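Local coordinates for protein glucose-6-phosphate isomerase (Plasmodium falciparum, PDB 3QKI) that probably catalyses the interconversion of alpha-D-glucose 6-phosphate and beta-D-fructose 6-phosphate, an early step of glycolysis, at residues A[49-52]-A[53-57]; A[71-75]-A[76-80]; A[212-215]-A[216-219]. All coordinates share one frame; numbering follows the deposited sequence.

How the interactions relate
Interactions 1 and 2 illustrate one principle twice: each is the first turn of a helix, with an acidic or hydroxyl side chain accepting the backbone N-H three residues on. Their centres lie about 12 Å apart and they touch, Arg53 NH2 reaching Tyr73 O at 2.8 Å and Ser56 OG reaching Glu75 OE2 at 2.9 Å, probably both hydrogen bonds. Interaction 3 is a beta turn across the chain's centre from interaction 2, its nearest atoms about 35 Å from either of the others. Interactions 1 and 3 both meet the second subunit. All three lie away from the residues that bind fructose 6-phosphate.

Interaction 1 (A[49-52]-A[53-57]); sequences NDKN and RSESL
Asp50 and Arg53 meet where the helix 51-57 begins: the carboxylate oxygen OD2 of Asp50 accepts the backbone N-H of Arg53 at 3.1 Å, an N-cap bond. With CG anti to its own backbone N (chi1 -175°), Asp50 lays the carboxylate over the first turn, and the donor approaches OD2 from above the carboxylate plane, 74° out of it. A negative group here would be expected to suit the helix N-terminus electrostatically. Asp50 CG also packs on Arg53 CB at 3.7 Å. Backbone bonds continue the turn, Ser54 N to Asp50 O, Glu55 N to Lys51 O and Ser56 N to Asn52 O.

The tight side belongs to Arg53, whose extended chain carries its guanidinium into the interior. Leu57 CD1 sits 3.4 Å above the guanidinium plane, over its centre, while a water lies at the edge, 2.9 Å from Arg53 NH1. That water is also 2.7 Å from Ser54 OG, linking the two buried polar groups. Tyr47 adds a cation-pi contact.

The exposed side is looser. Lys51 and Glu55, one turn apart, touch through Lys51 CE and Glu55 OE1 at 3.4 Å, yet the charged Lys51 NZ remains 4.4 Å from Glu55 OE1, beyond a salt bridge.

Ser54 OG hydrogen-bonds Ser586 OG of the second subunit, where Glu585 packs on Lys51 and Ile589 on Glu55. Within the chain, Arg53 NH1 hydrogen-bonds Ser69 O on strand 64-70, Tyr73 being the guanidinium's other partner, while Leu57 rests against Leu78 of helix 75-87.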
loop_
_atom_site.group_PDB
_atom_site.type_symbol
_atom_site.label_atom_id
_atom_site.label_comp_id
_atom_site.label_asym_id
_atom_site.label_seq_id
_atom_site.Cartn_x
_atom_site.Cartn_y
_atom_site.Cartn_z
ATOM N N ASN A 49 -7.511 6.777 32.696
ATOM C CA ASN A 49 -8.228 7.515 33.740
ATOM C C ASN A 49 -7.246 8.324 34.606
ATOM O O ASN A 49 -7.663 9.162 35.409
ATOM C CB ASN A 49 -9.081 6.574 34.589
ATOM C CG ASN A 49 -10.276 6.057 33.827
ATOM O OD1 ASN A 49 -10.862 6.755 32.984
ATOM N ND2 ASN A 49 -10.634 4.805 34.062
ATOM N N ASP A 50 -5.943 8.119 34.396
ATOM C CA ASP A 50 -4.905 8.820 35.146
ATOM C C ASP A 50 -4.477 10.052 34.355
ATOM O O ASP A 50 -3.727 9.936 33.381
ATOM C CB ASP A 50 -3.734 7.857 35.427
ATOM C CG ASP A 50 -2.592 8.389 36.303
ATOM O OD1 ASP A 50 -1.769 7.564 36.766
ATOM O OD2 ASP A 50 -2.496 9.634 36.482
ATOM N N LYS A 51 -4.961 11.240 34.779
ATOM C CA LYS A 51 -4.637 12.509 34.119
ATOM C C LYS A 51 -3.127 12.821 34.181
ATOM O O LYS A 51 -2.587 13.387 33.227
ATOM C CB LYS A 51 -5.455 13.676 34.689
ATOM C CG LYS A 51 -5.351 14.947 33.868
ATOM C CD LYS A 51 -6.031 16.146 34.524
ATOM C CE LYS A 51 -5.936 17.361 33.634
ATOM N NZ LYS A 51 -6.925 18.402 34.016
ATOM N N ASN A 52 -2.464 12.449 35.282
ATOM C CA ASN A 52 -1.042 12.685 35.431
ATOM C C ASN A 52 -0.236 11.915 34.396
ATOM O O ASN A 52 0.672 12.477 33.781
ATOM C CB ASN A 52 -0.544 12.365 36.829
ATOM C CG ASN A 52 0.808 12.960 36.947
ATOM O OD1 ASN A 52 0.986 14.163 36.691
ATOM N ND2 ASN A 52 1.815 12.100 37.086
ATOM N N ARG A 53 -0.588 10.640 34.190
ATOM C CA ARG A 53 0.080 9.797 33.194
ATOM C C ARG A 53 -0.128 10.388 31.791
ATOM O O ARG A 53 0.840 10.510 31.031
ATOM C CB ARG A 53 -0.419 8.355 33.292
ATOM C CG ARG A 53 0.308 7.418 32.353
ATOM C CD ARG A 53 -0.316 6.065 32.352
ATOM N NE ARG A 53 0.189 5.212 31.260
ATOM C CZ ARG A 53 -0.340 5.140 30.042
ATOM N NH1 ARG A 53 -1.353 5.920 29.706
ATOM N NH2 ARG A 53 0.171 4.313 29.137
ATOM N N SER A 54 -1.372 10.811 31.483
ATOM C CA SER A 54 -1.728 11.401 30.186
ATOM C C SER A 54 -0.910 12.652 29.926
ATOM O O SER A 54 -0.345 12.792 28.838
ATOM C CB SER A 54 -3.223 11.699 30.092
ATOM O OG SER A 54 -3.932 10.470 30.072
ATOM N N GLU A 55 -0.772 13.519 30.950
ATOM C CA GLU A 55 0.022 14.742 30.844
ATOM C C GLU A 55 1.501 14.451 30.615
ATOM O O GLU A 55 2.154 15.190 29.887
ATOM C CB GLU A 55 -0.203 15.636 32.069
ATOM C CG GLU A 55 -1.525 16.378 32.018
ATOM C CD GLU A 55 -1.814 17.288 33.202
ATOM O OE1 GLU A 55 -2.682 18.179 33.050
ATOM O OE2 GLU A 55 -1.194 17.112 34.276
ATOM N N SER A 56 2.014 13.357 31.198
ATOM C CA SER A 56 3.402 12.932 31.027
ATOM C C SER A 56 3.650 12.303 29.650
ATOM O O SER A 56 4.755 12.432 29.135
ATOM C CB SER A 56 3.786 11.906 32.090
ATOM O OG SER A 56 3.847 12.504 33.372
ATOM N N LEU A 57 2.661 11.595 29.089
ATOM C CA LEU A 57 2.818 10.852 27.818
ATOM C C LEU A 57 2.366 11.588 26.577
ATOM O O LEU A 57 2.416 11.044 25.467
ATOM C CB LEU A 57 2.194 9.435 27.897
ATOM C CG LEU A 57 2.672 8.507 29.031
ATOM C CD1 LEU A 57 2.292 7.074 28.763
ATOM C CD2 LEU A 57 4.147 8.582 29.230
HETATM O O HOH W 1 -3.014 8.011 30.770
#

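Interaction 2 (A[71-75]-A[76-80]); sequences QRYSE and KTLNK
The ring of Tyr73 lies against Leu78 across the start of helix 75-87, and the tyrosine can be followed outward atom by atom. Its CB rests on Thr77, 3.7 Å from Thr77 CB. From there chi1 of 43° sets CG between the backbone N and the carbonyl carbon, from where the ring reaches Leu78. Tyr73 CD2 is 4.1 Å from Leu78 CB, and Tyr73 CE2 meets the Leu78 CD2 methyl at the same distance. Farther out, Tyr73 CZ is 3.9 Å from Leu78 CD1. That methyl makes a CH-pi contact over the ring face, 4.1 Å from the centroid and 21° off the normal. On the opposite face Gln71 CB lies 3.5 Å above the ring plane; both carbons are offset toward the rim. At the tip, Tyr73 OH hydrogen-bonds Thr363 on helix 356-371.

Beside this apolar pair, Ser74 OG accepts from Thr77 N at 3.1 Å with an N-H...O angle of 156°. Backbone bonds from Leu78 N to Ser74 O and from Asn79 N to Glu75 O complete the turn. Glu39 of helix 27-39 takes bonds from both Ser74 N and Thr77 OG1, tying the helix start to its neighbour. A serine N-cap whose preceding residue packs on the fourth residue of the helix is the pattern known as a hydrophobic staple.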
loop_
_atom_site.group_PDB
_atom_site.type_symbol
_atom_site.label_atom_id
_atom_site.label_comp_id
_atom_site.label_asym_id
_atom_site.label_seq_id
_atom_site.Cartn_x
_atom_site.Cartn_y
_atom_site.Cartn_z
ATOM N N GLN A 71 -0.206 3.363 24.940
ATOM C CA GLN A 71 0.863 2.370 24.860
ATOM C C GLN A 71 0.885 1.639 26.192
ATOM O O GLN A 71 0.601 2.230 27.239
ATOM C CB GLN A 71 2.238 3.006 24.526
ATOM C CG GLN A 71 2.282 3.669 23.149
ATOM C CD GLN A 71 2.189 2.703 21.988
ATOM O OE1 GLN A 71 2.500 1.513 22.086
ATOM N NE2 GLN A 71 1.792 3.206 20.855
ATOM N N ARG A 72 1.209 0.361 26.156
ATOM C CA ARG A 72 1.170 -0.519 27.326
ATOM C C ARG A 72 2.334 -0.380 28.316
ATOM O O ARG A 72 3.056 -1.332 28.606
ATOM C CB ARG A 72 0.888 -1.978 26.905
ATOM C CG ARG A 72 -0.375 -2.124 26.059
ATOM C CD ARG A 72 -0.812 -3.563 25.951
ATOM N NE ARG A 72 -1.376 -4.023 27.222
ATOM C CZ ARG A 72 -1.718 -5.278 27.495
ATOM N NH1 ARG A 72 -1.553 -6.229 26.593
ATOM N NH2 ARG A 72 -2.235 -5.587 28.679
ATOM N N TYR A 73 2.490 0.818 28.852
ATOM C CA TYR A 73 3.492 1.110 29.862
ATOM C C TYR A 73 3.045 2.166 30.835
ATOM O O TYR A 73 2.334 3.104 30.468
ATOM C CB TYR A 73 4.897 1.467 29.273
ATOM C CG TYR A 73 4.954 2.401 28.070
ATOM C CD1 TYR A 73 5.653 2.038 26.917
ATOM C CD2 TYR A 73 4.459 3.702 28.146
ATOM C CE1 TYR A 73 5.752 2.900 25.830
ATOM C CE2 TYR A 73 4.538 4.568 27.061
ATOM C CZ TYR A 73 5.206 4.168 25.914
ATOM O OH TYR A 73 5.309 5.011 24.845
ATOM N N SER A 74 3.516 2.034 32.070
ATOM C CA SER A 74 3.340 3.037 33.110
ATOM C C SER A 74 4.469 4.066 32.866
ATOM O O SER A 74 5.375 3.808 32.056
ATOM C CB SER A 74 3.524 2.395 34.477
ATOM O OG SER A 74 4.870 1.983 34.661
ATOM N N GLU A 75 4.457 5.203 33.581
ATOM C CA GLU A 75 5.547 6.174 33.467
ATOM C C GLU A 75 6.871 5.534 33.927
ATOM O O GLU A 75 7.931 5.845 33.380
ATOM C CB GLU A 75 5.271 7.427 34.292
ATOM C CG GLU A 75 4.098 8.226 33.794
ATOM C CD GLU A 75 3.417 9.034 34.882
ATOM O OE1 GLU A 75 2.462 8.518 35.513
ATOM O OE2 GLU A 75 3.865 10.180 35.118
ATOM N N LYS A 76 6.800 4.618 34.901
ATOM C CA LYS A 76 7.952 3.876 35.428
ATOM C C LYS A 76 8.586 2.987 34.354
ATOM O O LYS A 76 9.811 2.908 34.268
ATOM C CB LYS A 76 7.513 2.999 36.605
ATOM C CG LYS A 76 8.424 3.082 37.803
ATOM C CD LYS A 76 7.911 4.168 38.747
ATOM C CE LYS A 76 7.920 3.720 40.182
ATOM N NZ LYS A 76 7.005 4.534 41.025
ATOM N N THR A 77 7.747 2.294 33.548
ATOM C CA THR A 77 8.253 1.432 32.462
ATOM C C THR A 77 8.866 2.282 31.334
ATOM O O THR A 77 9.889 1.900 30.766
ATOM C CB THR A 77 7.210 0.419 32.008
ATOM O OG1 THR A 77 6.821 -0.362 33.135
ATOM C CG2 THR A 77 7.733 -0.524 30.898
ATOM N N LEU A 78 8.281 3.456 31.051
ATOM C CA LEU A 78 8.853 4.330 30.028
ATOM C C LEU A 78 10.206 4.862 30.511
ATOM O O LEU A 78 11.124 4.973 29.718
ATOM C CB LEU A 78 7.888 5.470 29.637
ATOM C CG LEU A 78 8.318 6.340 28.439
ATOM C CD1 LEU A 78 8.587 5.505 27.196
ATOM C CD2 LEU A 78 7.307 7.434 28.170
ATOM N N ASN A 79 10.345 5.137 31.826
ATOM C CA ASN A 79 11.626 5.580 32.403
ATOM C C ASN A 79 12.673 4.499 32.249
ATOM O O ASN A 79 13.826 4.820 31.955
ATOM C CB ASN A 79 11.470 6.002 33.867
ATOM C CG ASN A 79 10.705 7.300 34.045
ATOM O OD1 ASN A 79 10.453 8.052 33.093
ATOM N ND2 ASN A 79 10.280 7.579 35.270
ATOM N N LYS A 80 12.268 3.212 32.361
ATOM C CA LYS A 80 13.195 2.100 32.169
ATOM C C LYS A 80 13.631 2.019 30.708
ATOM O O LYS A 80 14.795 1.710 30.439
ATOM C CB LYS A 80 12.602 0.774 32.648
ATOM C CG LYS A 80 13.576 -0.411 32.613
ATOM C CD LYS A 80 14.777 -0.243 33.549
ATOM C CE LYS A 80 14.427 0.022 35.009
ATOM N NZ LYS A 80 15.644 0.178 35.829
#

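Interaction 3 (A[212-215]-A[216-219]); sequences YDQD and NVFN
The hydroxyl of Tyr212 is gripped by two hydrogen-bonding partners, Asn194 OD1 on helix 179-197 and Asn210 ND2, while at the other end of the residue the backbone O of Tyr212 meets Val217 CG1 at 3.4 Å across the turn. Val217 points into the turn, where two carbonyl oxygens await its branches. CG1, anti to the backbone N (chi1 174°), comes nearest Tyr212 O. Val217 CG2 lies near both oxygens, 3.6 Å from Gln214 O and 3.8 Å from Tyr212 O. It also meets Gln214 CG at 3.8 Å, the two side chains lying obliquely across each other. Beyond CG the glutamine runs extended, and its NE2 hydrogen-bonds Asn211 O just before the segment.

Residues Gln214 to Val217 form a type II beta turn, closed by the approach of Val217 N to Gln214 O at 3.5 Å. The turn leads into strand 219-223, an outermost strand of the parallel sheet as counted within this chain. Asp215 is its second residue. Asn216 takes the third place, where the backbone adopts positive phi (59°), a position that asparagine, next to glycine, tolerates well.

Asn216 has three hydrogen-bonding partners: its OD1 hydrogen-bonds Lys165 NZ, its ND2 Arg154 O, and its backbone O Tyr192 OH of helix 179-197. Val217 packs on Tyr193 and Leu197 of the same helix. Tyr212 in turn packs on Gln236 of the second subunit.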
loop_
_atom_site.group_PDB
_atom_site.type_symbol
_atom_site.label_atom_id
_atom_site.label_comp_id
_atom_site.label_asym_id
_atom_site.label_seq_id
_atom_site.Cartn_x
_atom_site.Cartn_y
_atom_site.Cartn_z
ATOM N N TYR A 212 -7.322 24.809 -11.608
ATOM C CA TYR A 212 -6.190 23.882 -11.646
ATOM C C TYR A 212 -5.496 23.849 -13.021
ATOM O O TYR A 212 -4.554 23.093 -13.215
ATOM C CB TYR A 212 -6.601 22.474 -11.122
ATOM C CG TYR A 212 -7.096 22.512 -9.681
ATOM C CD1 TYR A 212 -6.202 22.548 -8.611
ATOM C CD2 TYR A 212 -8.459 22.561 -9.391
ATOM C CE1 TYR A 212 -6.651 22.620 -7.292
ATOM C CE2 TYR A 212 -8.919 22.650 -8.074
ATOM C CZ TYR A 212 -8.009 22.694 -7.028
ATOM O OH TYR A 212 -8.440 22.776 -5.726
ATOM N N ASP A 213 -5.954 24.680 -13.959
ATOM C CA ASP A 213 -5.396 24.776 -15.305
ATOM C C ASP A 213 -4.851 26.188 -15.454
ATOM O O ASP A 213 -5.465 27.066 -16.048
ATOM C CB ASP A 213 -6.450 24.416 -16.387
ATOM C CG ASP A 213 -5.961 24.469 -17.825
ATOM O OD1 ASP A 213 -4.724 24.369 -18.042
ATOM O OD2 ASP A 213 -6.819 24.574 -18.742
ATOM N N GLN A 214 -3.726 26.419 -14.818
ATOM C CA GLN A 214 -3.073 27.718 -14.816
ATOM C C GLN A 214 -1.545 27.543 -14.804
ATOM O O GLN A 214 -1.052 26.411 -14.747
ATOM C CB GLN A 214 -3.585 28.599 -13.658
ATOM C CG GLN A 214 -3.385 28.003 -12.262
ATOM C CD GLN A 214 -3.822 28.978 -11.208
ATOM O OE1 GLN A 214 -3.159 29.984 -10.961
ATOM N NE2 GLN A 214 -4.938 28.698 -10.557
ATOM N N ASP A 215 -0.800 28.654 -14.916
ATOM C CA ASP A 215 0.666 28.651 -14.901
ATOM C C ASP A 215 1.195 27.928 -13.679
ATOM O O ASP A 215 0.644 28.041 -12.585
ATOM C CB ASP A 215 1.199 30.099 -14.821
ATOM C CG ASP A 215 1.210 30.883 -16.111
ATOM O OD1 ASP A 215 1.530 32.089 -16.062
ATOM O OD2 ASP A 215 0.921 30.284 -17.182
ATOM N N ASN A 216 2.318 27.249 -13.858
ATOM C CA ASN A 216 3.011 26.571 -12.762
ATOM C C ASN A 216 2.227 25.511 -11.994
ATOM O O ASN A 216 2.421 25.318 -10.792
ATOM C CB ASN A 216 3.826 27.545 -11.883
ATOM C CG ASN A 216 4.816 28.355 -12.687
ATOM O OD1 ASN A 216 5.361 27.904 -13.697
ATOM N ND2 ASN A 216 5.068 29.566 -12.264
ATOM N N VAL A 217 1.336 24.820 -12.726
ATOM C CA VAL A 217 0.647 23.625 -12.275
ATOM C C VAL A 217 1.322 22.566 -13.138
ATOM O O VAL A 217 0.945 22.365 -14.302
ATOM C CB VAL A 217 -0.892 23.617 -12.439
ATOM C CG1 VAL A 217 -1.469 22.257 -12.065
ATOM C CG2 VAL A 217 -1.526 24.715 -11.613
ATOM N N PHE A 218 2.368 21.953 -12.600
ATOM C CA PHE A 218 3.126 20.941 -13.349
ATOM C C PHE A 218 2.518 19.557 -13.248
ATOM O O PHE A 218 2.121 19.121 -12.159
ATOM C CB PHE A 218 4.584 20.921 -12.886
ATOM C CG PHE A 218 5.336 22.173 -13.265
ATOM C CD1 PHE A 218 6.063 22.237 -14.453
ATOM C CD2 PHE A 218 5.333 23.285 -12.433
ATOM C CE1 PHE A 218 6.771 23.396 -14.794
ATOM C CE2 PHE A 218 6.014 24.445 -12.791
ATOM C CZ PHE A 218 6.737 24.492 -13.963
ATOM N N ASN A 219 2.457 18.856 -14.376
ATOM C CA ASN A 219 1.940 17.501 -14.375
ATOM C C ASN A 219 3.147 16.591 -14.094
ATOM O O ASN A 219 3.882 16.229 -15.003
ATOM C CB ASN A 219 1.257 17.204 -15.702
ATOM C CG ASN A 219 0.629 15.837 -15.824
ATOM O OD1 ASN A 219 0.657 14.996 -14.910
ATOM N ND2 ASN A 219 0.060 15.582 -16.980
#